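Long-range contacts in putative exported protein (Bordetella pertussis Tohama I, PDB 2PFZ), which binds pyroglutamic acid as an extracytoplasmic solute receptor of the DctP family, probably delivering it to a tripartite ATP-independent periplasmic transporter: residues A11-V16 with V117-Q122; I61-L66 with P206-L211; G186-T191 with S248-Q253. All coordinates share one frame; numbering follows the deposited sequence.

Contact 1 of 3, residues A11-V16 with V117-Q122. With PCA (pyroglutamic acid), chain B.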
loop_
_atom_site.group_PDB
_atom_site.type_symbol
_atom_site.label_atom_id
_atom_site.label_comp_id
_atom_site.label_asym_id
_atom_site.label_seq_id
_atom_site.Cartn_x
_atom_site.Cartn_y
_atom_site.Cartn_z
ATOM N N ALA A 11 -13.052 -4.680 -7.153
ATOM C CA ALA A 11 -14.147 -4.482 -6.223
ATOM C C ALA A 11 -14.036 -5.357 -4.965
ATOM O O ALA A 11 -14.424 -4.922 -3.883
ATOM C CB ALA A 11 -15.502 -4.716 -6.926
ATOM N N SER A 12 -13.489 -6.568 -5.100
ATOM C CA SER A 12 -13.394 -7.494 -3.966
ATOM C C SER A 12 -12.272 -7.136 -2.984
ATOM O O SER A 12 -12.204 -7.666 -1.872
ATOM C CB SER A 12 -13.277 -8.948 -4.436
ATOM O OG SER A 12 -12.135 -9.135 -5.237
ATOM N N ASN A 13 -11.407 -6.212 -3.383
ATOM C CA ASN A 13 -10.294 -5.813 -2.530
ATOM C C ASN A 13 -10.734 -4.965 -1.322
ATOM O O ASN A 13 -11.615 -4.076 -1.437
ATOM C CB ASN A 13 -9.229 -5.138 -3.385
ATOM C CG ASN A 13 -8.139 -4.469 -2.565
ATOM O OD1 ASN A 13 -7.112 -5.083 -2.227
ATOM N ND2 ASN A 13 -8.360 -3.219 -2.234
ATOM N N LEU A 14 -10.132 -5.257 -0.168
ATOM C CA LEU A 14 -10.462 -4.583 1.099
ATOM C C LEU A 14 -10.436 -3.037 1.010
ATOM O O LEU A 14 -11.336 -2.374 1.553
ATOM C CB LEU A 14 -9.598 -5.114 2.276
ATOM C CG LEU A 14 -8.115 -4.702 2.389
ATOM C CD1 LEU A 14 -7.927 -3.415 3.201
ATOM C CD2 LEU A 14 -7.242 -5.834 2.952
ATOM N N HIS A 15 -9.449 -2.450 0.321
ATOM C CA HIS A 15 -9.420 -0.974 0.188
ATOM C C HIS A 15 -10.612 -0.454 -0.616
ATOM O O HIS A 15 -11.112 0.632 -0.348
ATOM C CB HIS A 15 -8.151 -0.481 -0.505
ATOM C CG HIS A 15 -6.905 -0.675 0.303
ATOM N ND1 HIS A 15 -6.535 0.172 1.327
ATOM C CD2 HIS A 15 -5.956 -1.642 0.254
ATOM C CE1 HIS A 15 -5.401 -0.252 1.858
ATOM N NE2 HIS A 15 -5.027 -1.349 1.221
ATOM N N VAL A 16 -11.048 -1.236 -1.611
ATOM C CA VAL A 16 -12.123 -0.802 -2.519
ATOM C C VAL A 16 -13.492 -1.030 -1.873
ATOM O O VAL A 16 -14.409 -0.194 -2.020
ATOM C CB VAL A 16 -12.015 -1.478 -3.899
ATOM C CG1 VAL A 16 -13.027 -0.879 -4.878
ATOM C CG2 VAL A 16 -10.594 -1.292 -4.461
ATOM N N VAL A 117 -4.701 4.107 4.633
ATOM C CA VAL A 117 -4.850 2.836 5.321
ATOM C C VAL A 117 -3.813 1.801 4.936
ATOM O O VAL A 117 -3.404 1.727 3.796
ATOM C CB VAL A 117 -6.320 2.262 5.433
ATOM C CG1 VAL A 117 -7.452 3.196 4.887
ATOM C CG2 VAL A 117 -6.453 0.802 5.043
ATOM N N ALA A 118 -3.381 1.032 5.927
ATOM C CA ALA A 118 -2.338 0.036 5.709
ATOM C C ALA A 118 -2.904 -1.220 5.074
ATOM O O ALA A 118 -3.943 -1.714 5.492
ATOM C CB ALA A 118 -1.664 -0.329 7.036
ATOM N N TRP A 119 -2.197 -1.721 4.065
ATOM C CA TRP A 119 -2.358 -3.093 3.586
ATOM C C TRP A 119 -1.878 -4.020 4.716
ATOM O O TRP A 119 -1.144 -3.586 5.606
ATOM C CB TRP A 119 -1.451 -3.326 2.370
ATOM C CG TRP A 119 -1.929 -2.744 1.059
ATOM C CD1 TRP A 119 -1.671 -1.499 0.569
ATOM C CD2 TRP A 119 -2.683 -3.422 0.067
ATOM N NE1 TRP A 119 -2.224 -1.347 -0.683
ATOM C CE2 TRP A 119 -2.877 -2.515 -1.010
ATOM C CE3 TRP A 119 -3.251 -4.696 -0.012
ATOM C CZ2 TRP A 119 -3.582 -2.861 -2.155
ATOM C CZ3 TRP A 119 -3.961 -5.037 -1.150
ATOM C CH2 TRP A 119 -4.110 -4.125 -2.214
ATOM N N PRO A 120 -2.288 -5.303 4.686
ATOM C CA PRO A 120 -1.789 -6.269 5.685
ATOM C C PRO A 120 -0.269 -6.534 5.614
ATOM O O PRO A 120 0.400 -6.164 4.638
ATOM C CB PRO A 120 -2.608 -7.520 5.386
ATOM C CG PRO A 120 -3.885 -6.945 4.654
ATOM C CD PRO A 120 -3.296 -5.910 3.800
ATOM N N PRO A 121 0.292 -7.128 6.685
ATOM C CA PRO A 121 1.741 -7.336 6.742
ATOM C C PRO A 121 2.270 -8.178 5.595
ATOM O O PRO A 121 1.643 -9.171 5.207
ATOM C CB PRO A 121 1.929 -8.042 8.082
ATOM C CG PRO A 121 0.760 -7.552 8.911
ATOM C CD PRO A 121 -0.366 -7.597 7.928
ATOM N N GLN A 122 3.383 -7.746 5.035
ATOM C CA GLN A 122 3.849 -8.297 3.764
ATOM C C GLN A 122 4.688 -9.533 3.929
ATOM O O GLN A 122 5.681 -9.516 4.661
ATOM C CB GLN A 122 4.650 -7.260 3.005
ATOM C CG GLN A 122 3.859 -5.948 2.826
ATOM C CD GLN A 122 2.831 -5.968 1.708
ATOM O OE1 GLN A 122 1.616 -5.913 1.953
ATOM N NE2 GLN A 122 3.297 -5.994 0.494
HETATM N N PCA B . -0.944 -5.678 -2.384
HETATM C CA PCA B . -0.620 -4.628 -3.370
HETATM C CB PCA B . 0.336 -3.594 -2.774
HETATM C CG PCA B . 0.641 -4.064 -1.364
HETATM C CD PCA B . -0.215 -5.286 -1.200
HETATM O OE PCA B . -0.328 -5.896 -0.126
HETATM C C PCA B . 0.099 -5.309 -4.511
HETATM O O PCA B . 0.218 -4.772 -5.620
HETATM O OXT PCA B . 0.580 -6.438 -4.315
#

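Contact 2 of 3, residues I61-L66 with P206-L211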
loop_
_atom_site.group_PDB
_atom_site.type_symbol
_atom_site.label_atom_id
_atom_site.label_comp_id
_atom_site.label_asym_id
_atom_site.label_seq_id
_atom_site.Cartn_x
_atom_site.Cartn_y
_atom_site.Cartn_z
ATOM N N ILE A 61 -10.227 13.390 -6.856
ATOM C CA ILE A 61 -9.904 12.536 -5.706
ATOM C C ILE A 61 -9.390 11.223 -6.275
ATOM O O ILE A 61 -9.776 10.837 -7.389
ATOM C CB ILE A 61 -11.188 12.356 -4.837
ATOM C CG1 ILE A 61 -10.942 11.466 -3.600
ATOM C CG2 ILE A 61 -12.342 11.803 -5.685
ATOM C CD1 ILE A 61 -11.901 11.763 -2.389
ATOM N N GLY A 62 -8.508 10.524 -5.551
ATOM C CA GLY A 62 -7.947 9.299 -6.093
ATOM C C GLY A 62 -7.150 8.537 -5.053
ATOM O O GLY A 62 -6.617 9.133 -4.130
ATOM N N GLU A 63 -7.072 7.220 -5.219
ATOM C CA GLU A 63 -6.340 6.358 -4.289
ATOM C C GLU A 63 -4.991 5.932 -4.885
ATOM O O GLU A 63 -4.925 5.408 -6.028
ATOM C CB GLU A 63 -7.164 5.115 -3.953
ATOM C CG GLU A 63 -6.512 4.326 -2.822
ATOM C CD GLU A 63 -6.829 2.867 -2.831
ATOM O OE1 GLU A 63 -6.864 2.232 -3.927
ATOM O OE2 GLU A 63 -6.996 2.352 -1.707
ATOM N N ILE A 64 -3.919 6.167 -4.132
ATOM C CA ILE A 64 -2.585 5.752 -4.548
ATOM C C ILE A 64 -1.972 4.798 -3.508
ATOM O O ILE A 64 -2.474 4.698 -2.390
ATOM C CB ILE A 64 -1.597 6.946 -4.733
ATOM C CG1 ILE A 64 -1.440 7.750 -3.431
ATOM C CG2 ILE A 64 -1.974 7.851 -5.949
ATOM C CD1 ILE A 64 -0.085 8.418 -3.305
ATOM N N LEU A 65 -0.909 4.101 -3.908
ATOM C CA LEU A 65 -0.051 3.339 -3.009
ATOM C C LEU A 65 1.145 4.238 -2.795
ATOM O O LEU A 65 1.848 4.566 -3.767
ATOM C CB LEU A 65 0.438 2.065 -3.697
ATOM C CG LEU A 65 1.455 1.230 -2.918
ATOM C CD1 LEU A 65 0.760 0.549 -1.777
ATOM C CD2 LEU A 65 2.146 0.238 -3.883
ATOM N N LEU A 66 1.386 4.646 -1.553
ATOM C CA LEU A 66 2.424 5.668 -1.307
ATOM C C LEU A 66 3.763 5.267 -1.902
ATOM O O LEU A 66 4.435 6.078 -2.541
ATOM C CB LEU A 66 2.589 5.939 0.191
ATOM C CG LEU A 66 1.382 6.540 0.914
ATOM C CD1 LEU A 66 1.556 6.535 2.421
ATOM C CD2 LEU A 66 1.132 7.941 0.389
ATOM N N PRO A 206 2.525 -1.572 3.813
ATOM C CA PRO A 206 2.528 -0.387 2.969
ATOM C C PRO A 206 1.130 0.218 2.973
ATOM O O PRO A 206 0.145 -0.512 3.040
ATOM C CB PRO A 206 2.858 -0.959 1.585
ATOM C CG PRO A 206 2.284 -2.339 1.589
ATOM C CD PRO A 206 2.279 -2.808 3.048
ATOM N N LYS A 207 1.031 1.540 2.887
ATOM C CA LYS A 207 -0.299 2.179 2.916
ATOM C C LYS A 207 -0.741 2.658 1.546
ATOM O O LYS A 207 0.084 3.060 0.726
ATOM C CB LYS A 207 -0.312 3.367 3.889
ATOM C CG LYS A 207 0.053 3.003 5.355
ATOM C CD LYS A 207 -0.158 4.184 6.346
ATOM C CE LYS A 207 0.728 5.369 5.991
ATOM N NZ LYS A 207 2.172 4.970 5.903
ATOM N N ASN A 208 -2.046 2.605 1.316
ATOM C CA ASN A 208 -2.689 3.449 0.295
ATOM C C ASN A 208 -3.070 4.782 0.907
ATOM O O ASN A 208 -3.168 4.899 2.135
ATOM C CB ASN A 208 -3.913 2.735 -0.285
ATOM C CG ASN A 208 -3.528 1.577 -1.175
ATOM O OD1 ASN A 208 -2.344 1.351 -1.439
ATOM N ND2 ASN A 208 -4.517 0.827 -1.638
ATOM N N ALA A 209 -3.291 5.788 0.064
ATOM C CA ALA A 209 -3.724 7.086 0.527
ATOM C C ALA A 209 -4.748 7.590 -0.460
ATOM O O ALA A 209 -4.586 7.454 -1.683
ATOM C CB ALA A 209 -2.552 8.076 0.583
ATOM N N VAL A 210 -5.795 8.200 0.079
ATOM C CA VAL A 210 -6.770 8.862 -0.774
ATOM C C VAL A 210 -6.425 10.352 -0.760
ATOM O O VAL A 210 -6.409 10.983 0.302
ATOM C CB VAL A 210 -8.195 8.595 -0.293
ATOM C CG1 VAL A 210 -9.202 9.468 -1.071
ATOM C CG2 VAL A 210 -8.514 7.099 -0.463
ATOM N N LEU A 211 -6.109 10.870 -1.946
ATOM C CA LEU A 211 -5.667 12.245 -2.145
ATOM C C LEU A 211 -6.797 13.015 -2.773
ATOM O O LEU A 211 -7.595 12.452 -3.513
ATOM C CB LEU A 211 -4.481 12.301 -3.098
ATOM C CG LEU A 211 -3.312 11.333 -2.903
ATOM C CD1 LEU A 211 -2.200 11.699 -3.912
ATOM C CD2 LEU A 211 -2.786 11.371 -1.472
#

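Contact 3 of 3, residues G186-T191 with S248-Q253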
loop_
_atom_site.group_PDB
_atom_site.type_symbol
_atom_site.label_atom_id
_atom_site.label_comp_id
_atom_site.label_asym_id
_atom_site.label_seq_id
_atom_site.Cartn_x
_atom_site.Cartn_y
_atom_site.Cartn_z
ATOM N N GLY A 186 -2.677 -12.006 -2.562
ATOM C CA GLY A 186 -2.538 -13.440 -2.873
ATOM C C GLY A 186 -3.871 -14.104 -3.137
ATOM O O GLY A 186 -4.039 -14.807 -4.138
ATOM N N PHE A 187 -4.830 -13.883 -2.238
ATOM C CA PHE A 187 -6.162 -14.458 -2.388
ATOM C C PHE A 187 -6.899 -13.889 -3.600
ATOM O O PHE A 187 -7.426 -14.649 -4.428
ATOM C CB PHE A 187 -6.990 -14.237 -1.121
ATOM C CG PHE A 187 -8.309 -14.948 -1.127
ATOM C CD1 PHE A 187 -8.380 -16.305 -0.812
ATOM C CD2 PHE A 187 -9.478 -14.263 -1.439
ATOM C CE1 PHE A 187 -9.615 -16.974 -0.819
ATOM C CE2 PHE A 187 -10.716 -14.924 -1.441
ATOM C CZ PHE A 187 -10.772 -16.284 -1.120
ATOM N N ASP A 188 -6.934 -12.565 -3.707
ATOM C CA ASP A 188 -7.742 -11.904 -4.741
ATOM C C ASP A 188 -7.279 -12.165 -6.177
ATOM O O ASP A 188 -8.032 -11.920 -7.133
ATOM C CB ASP A 188 -7.797 -10.397 -4.498
ATOM C CG ASP A 188 -8.659 -10.011 -3.312
ATOM O OD1 ASP A 188 -9.543 -10.782 -2.867
ATOM O OD2 ASP A 188 -8.455 -8.897 -2.824
ATOM N N THR A 189 -6.046 -12.636 -6.332
ATOM C CA THR A 189 -5.478 -12.915 -7.648
ATOM C C THR A 189 -5.358 -14.424 -7.859
ATOM O O THR A 189 -4.778 -14.893 -8.859
ATOM C CB THR A 189 -4.095 -12.239 -7.839
ATOM O OG1 THR A 189 -3.166 -12.704 -6.839
ATOM C CG2 THR A 189 -4.210 -10.696 -7.821
ATOM N N LYS A 190 -5.928 -15.178 -6.916
ATOM C CA LYS A 190 -5.819 -16.637 -6.877
ATOM C C LYS A 190 -4.387 -17.120 -7.085
ATOM O O LYS A 190 -4.135 -18.013 -7.899
ATOM C CB LYS A 190 -6.778 -17.269 -7.901
ATOM C CG LYS A 190 -8.230 -17.063 -7.540
ATOM C CD LYS A 190 -9.080 -18.257 -7.969
ATOM C CE LYS A 190 -9.644 -18.079 -9.361
ATOM N NZ LYS A 190 -11.036 -17.577 -9.269
ATOM N N THR A 191 -3.459 -16.519 -6.330
ATOM C CA THR A 191 -2.017 -16.843 -6.384
ATOM C C THR A 191 -1.746 -18.312 -6.037
ATOM O O THR A 191 -0.800 -18.913 -6.534
ATOM C CB THR A 191 -1.211 -15.876 -5.472
ATOM O OG1 THR A 191 -1.162 -14.609 -6.116
ATOM C CG2 THR A 191 0.243 -16.331 -5.257
ATOM N N SER A 248 -6.246 -12.411 9.098
ATOM C CA SER A 248 -6.299 -13.823 9.504
ATOM C C SER A 248 -7.228 -14.605 8.589
ATOM O O SER A 248 -6.932 -15.733 8.258
ATOM C CB SER A 248 -6.721 -13.999 10.961
ATOM O OG SER A 248 -7.926 -13.305 11.198
ATOM N N TRP A 249 -8.337 -13.997 8.158
ATOM C CA TRP A 249 -9.263 -14.675 7.239
ATOM C C TRP A 249 -8.566 -15.037 5.932
ATOM O O TRP A 249 -8.741 -16.145 5.424
ATOM C CB TRP A 249 -10.531 -13.829 7.003
ATOM C CG TRP A 249 -11.615 -14.548 6.230
ATOM C CD1 TRP A 249 -12.658 -15.262 6.740
ATOM C CD2 TRP A 249 -11.748 -14.600 4.809
ATOM N NE1 TRP A 249 -13.439 -15.768 5.717
ATOM C CE2 TRP A 249 -12.896 -15.377 4.521
ATOM C CE3 TRP A 249 -10.995 -14.079 3.743
ATOM C CZ2 TRP A 249 -13.312 -15.643 3.210
ATOM C CZ3 TRP A 249 -11.414 -14.334 2.434
ATOM C CH2 TRP A 249 -12.563 -15.121 2.184
ATOM N N TYR A 250 -7.736 -14.136 5.401
ATOM C CA TYR A 250 -7.100 -14.418 4.118
ATOM C C TYR A 250 -6.091 -15.535 4.268
ATOM O O TYR A 250 -6.033 -16.414 3.416
ATOM C CB TYR A 250 -6.455 -13.186 3.470
ATOM C CG TYR A 250 -7.445 -12.212 2.874
ATOM C CD1 TYR A 250 -8.217 -12.551 1.734
ATOM C CD2 TYR A 250 -7.611 -10.946 3.432
ATOM C CE1 TYR A 250 -9.139 -11.648 1.201
ATOM C CE2 TYR A 250 -8.511 -10.039 2.895
ATOM C CZ TYR A 250 -9.268 -10.393 1.790
ATOM O OH TYR A 250 -10.170 -9.479 1.303
ATOM N N LYS A 251 -5.299 -15.493 5.340
ATOM C CA LYS A 251 -4.294 -16.529 5.604
ATOM C C LYS A 251 -4.911 -17.936 5.706
ATOM O O LYS A 251 -4.413 -18.872 5.084
ATOM C CB LYS A 251 -3.464 -16.197 6.853
ATOM C CG LYS A 251 -2.284 -15.273 6.553
ATOM C CD LYS A 251 -1.997 -14.259 7.635
ATOM C CE LYS A 251 -1.942 -14.828 9.012
ATOM N NZ LYS A 251 -1.254 -13.875 9.951
ATOM N N GLU A 252 -6.002 -18.061 6.461
ATOM C CA GLU A 252 -6.698 -19.339 6.637
ATOM C C GLU A 252 -7.395 -19.765 5.344
ATOM O O GLU A 252 -7.457 -20.944 5.033
ATOM C CB GLU A 252 -7.715 -19.263 7.791
ATOM C CG GLU A 252 -7.101 -19.014 9.178
ATOM C CD GLU A 252 -6.090 -20.068 9.574
ATOM O OE1 GLU A 252 -6.454 -21.258 9.606
ATOM O OE2 GLU A 252 -4.920 -19.706 9.836
ATOM N N GLN A 253 -7.900 -18.808 4.572
ATOM C CA GLN A 253 -8.518 -19.138 3.293
ATOM C C GLN A 253 -7.467 -19.588 2.274
ATOM O O GLN A 253 -7.688 -20.543 1.563
ATOM C CB GLN A 253 -9.391 -17.982 2.781
ATOM C CG GLN A 253 -10.537 -18.412 1.864
ATOM C CD GLN A 253 -11.726 -19.072 2.580
ATOM O OE1 GLN A 253 -12.620 -19.607 1.919
ATOM N NE2 GLN A 253 -11.741 -19.035 3.917
HETATM O O HOH W 1 -11.246 -10.146 -0.979
HETATM O O HOH W 2 -8.718 -7.846 -0.209
#

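Contact 1 of 3, residues A11-V16 with V117-Q122
His15 directs the edge of its imidazole at one face of the Trp119 indole. The pair is edge-to-face, with planes 58° apart. The imidazole centroid lies 4.1 Å from that of the five-membered indole ring. NE2 of His15 makes the approach and sits 3.3 Å from CE2 of Trp119. The opposite face of the indole carries the bound pyroglutamic acid. Its CD atom lies over the rim, 3.3 Å from Trp119 CD2. The indole is therefore a flat wall with His15 behind it and the ligand in front.

The neighbouring CE1 of His15 turns to strand 111-118 and lies 3.4 Å from Val117 O, which is at the ring edge near its plane. CG2 of Val117 also touches CE1, at 3.5 Å. The His15 CG is anti to the carbonyl carbon (chi1 -68°), which turns the ring from the start of helix 14-30 toward the strand end. Leu14, the first residue of the helix, adds an apolar contact. Its CD2 meets CG of Pro120 tip to tip, 3.9 Å away. Asn13, the N-cap residue of this helix, places its side-chain amide near the six-membered end of the indole.

In the second shell, the indole NE1 donates a hydrogen bond to OD1 of Asn208, and Tyr9 meets the same ring edge-to-face. Gln122 also reaches the ligand, its side-chain amide lying beside the lactam oxygen. Arg142, Ser181, Ser182 and Thr185 complete the pocket and hydrogen-bond the ligand.

The chemistry implies a division of labour. Trp119 offers the ligand a flat aromatic surface, held in orientation by the NE1 bond to Asn208 and backed by His15, while polar bonds come from other residues of the pocket.

Contact 2 of 3, residues I61-L66 with P206-L211
Strands 61-65 and 207-211 pair as antiparallel neighbours, in a three-stranded sheet of this periplasmic binding-protein fold that strand 111-118 completes. Gly62 with Leu211 and Ile64 with Ala209 are the hydrogen-bonded pairs. Gly62 N donates to Leu211 O at 3.0 Å, and Leu211 N returns a bond to Gly62 O at 2.8 Å. Ile64 N and Ala209 N are satisfied in the same reciprocal way by Ala209 O and Ile64 O. The ladder ends with Leu66 N, which donates to Lys207 O over 3.1 Å. There the Lys207 chain crosses Leu66 at an angle, CE against CD1, and sends NZ to a salt bridge with Asp79 and a hydrogen bond with Gln98.

Gly62, Ile64, Ala209 and Leu211 make one face. The Ile64 and Leu211 side chains cross at about a right angle, with their CD1 atoms in contact. Ala209 CB meets CD2 of Leu66.

Glu63 and Asn208 lie on the other face, with Leu65 and Val210. ND2 of Asn208 gives a weak bond to OE2 of Glu63, 2.9 Å long and bent to 144°. The carboxylate and amide planes are 76° apart. Glu63 reaches across because its CG is anti to the backbone N (chi1 -171°) and the chain runs extended beyond it. Each group has a further partner: Thr7 OG1 bonds OE1 of Glu63, and Trp119 NE1 bonds OD1 of Asn208. This ties the strand pair to the indole of the ligand pocket, which Pro206 also lines. Back at the Gly62 end, Ile61 CG1 rests 3.7 Å from Val210 CG1.

Contact 3 of 3, residues G186-T191 with S248-Q253
Phe187, near the end of helix 183-188, packs against three residues of helix 222-256: Trp249, Tyr250 and Gln253. With chi1 at -173°, the Phe187 ring swings away from its own backbone nitrogen and over to the long helix. Trp249 turns the edge of its indole to one face of the Phe187 ring. This pair is T-shaped, with planes 74° apart and the Phe187 and six-membered Trp249 centroids 5.3 Å apart. The nearest atoms are Phe187 CZ and Trp249 CH2, separated by 3.9 Å. Tyr250 lies against the base of the phenylalanine, where its CD1 comes within 3.5 Å of Phe187 CB. These two rings are inclined at 54°. The aliphatic part of Gln253 borders the ring as well.

Asp188 meets Tyr250 through water. One water gives a proton to Asp188 OD1 at 2.6 Å and accepts one from Tyr250 OH at 2.6 Å. A second water donates to both Asp188 OD2, at 2.8 Å, and Tyr250 OH, at 2.7 Å. The two waters join both carboxylate oxygens to the one phenol oxygen. That hydroxyl therefore gives its proton to one water and receives a proton from the other. Asp188 also touches Ser12 and Asn13.

Beyond Asp188 the chain leaves the helix at Thr189, whose OG1 is hydrogen-bonded to Thr185 O. Lys190 has positive phi and is the C-prime residue. Thr191 N bonds Gly186 O, and Lys190 N bonds Phe187 O.

These last two bonds are the signature of a Schellman motif. It closes a helix whose final turn joins an aromatic cluster of Phe187, Trp249 and Tyr250 at the protein surface.

Overall arrangement
From the N terminus, the chain enters helix 14-30, then forms strand 61-65 and, after helix 88-107, strand 111-118. There contact 1 closes its loop of 100 residues. Contact 2 opens at 61-66 inside that loop but closes only at 206-211, so the two cross. They meet where strands 111-118 and 207-213 lie side by side, tying the first helix to this sheet beside the ligand. Contact 3 opens at 186-191, before contact 2 has closed, and ends at 248-253. It crosses contact 2 but follows contact 1 in series. It joins helices 183-188 and 222-256, and touches contact 1 where Asp188 packs on Ser12 and Asn13. Contacts 2 and 3 stay apart, their centres about 22 Å from each other.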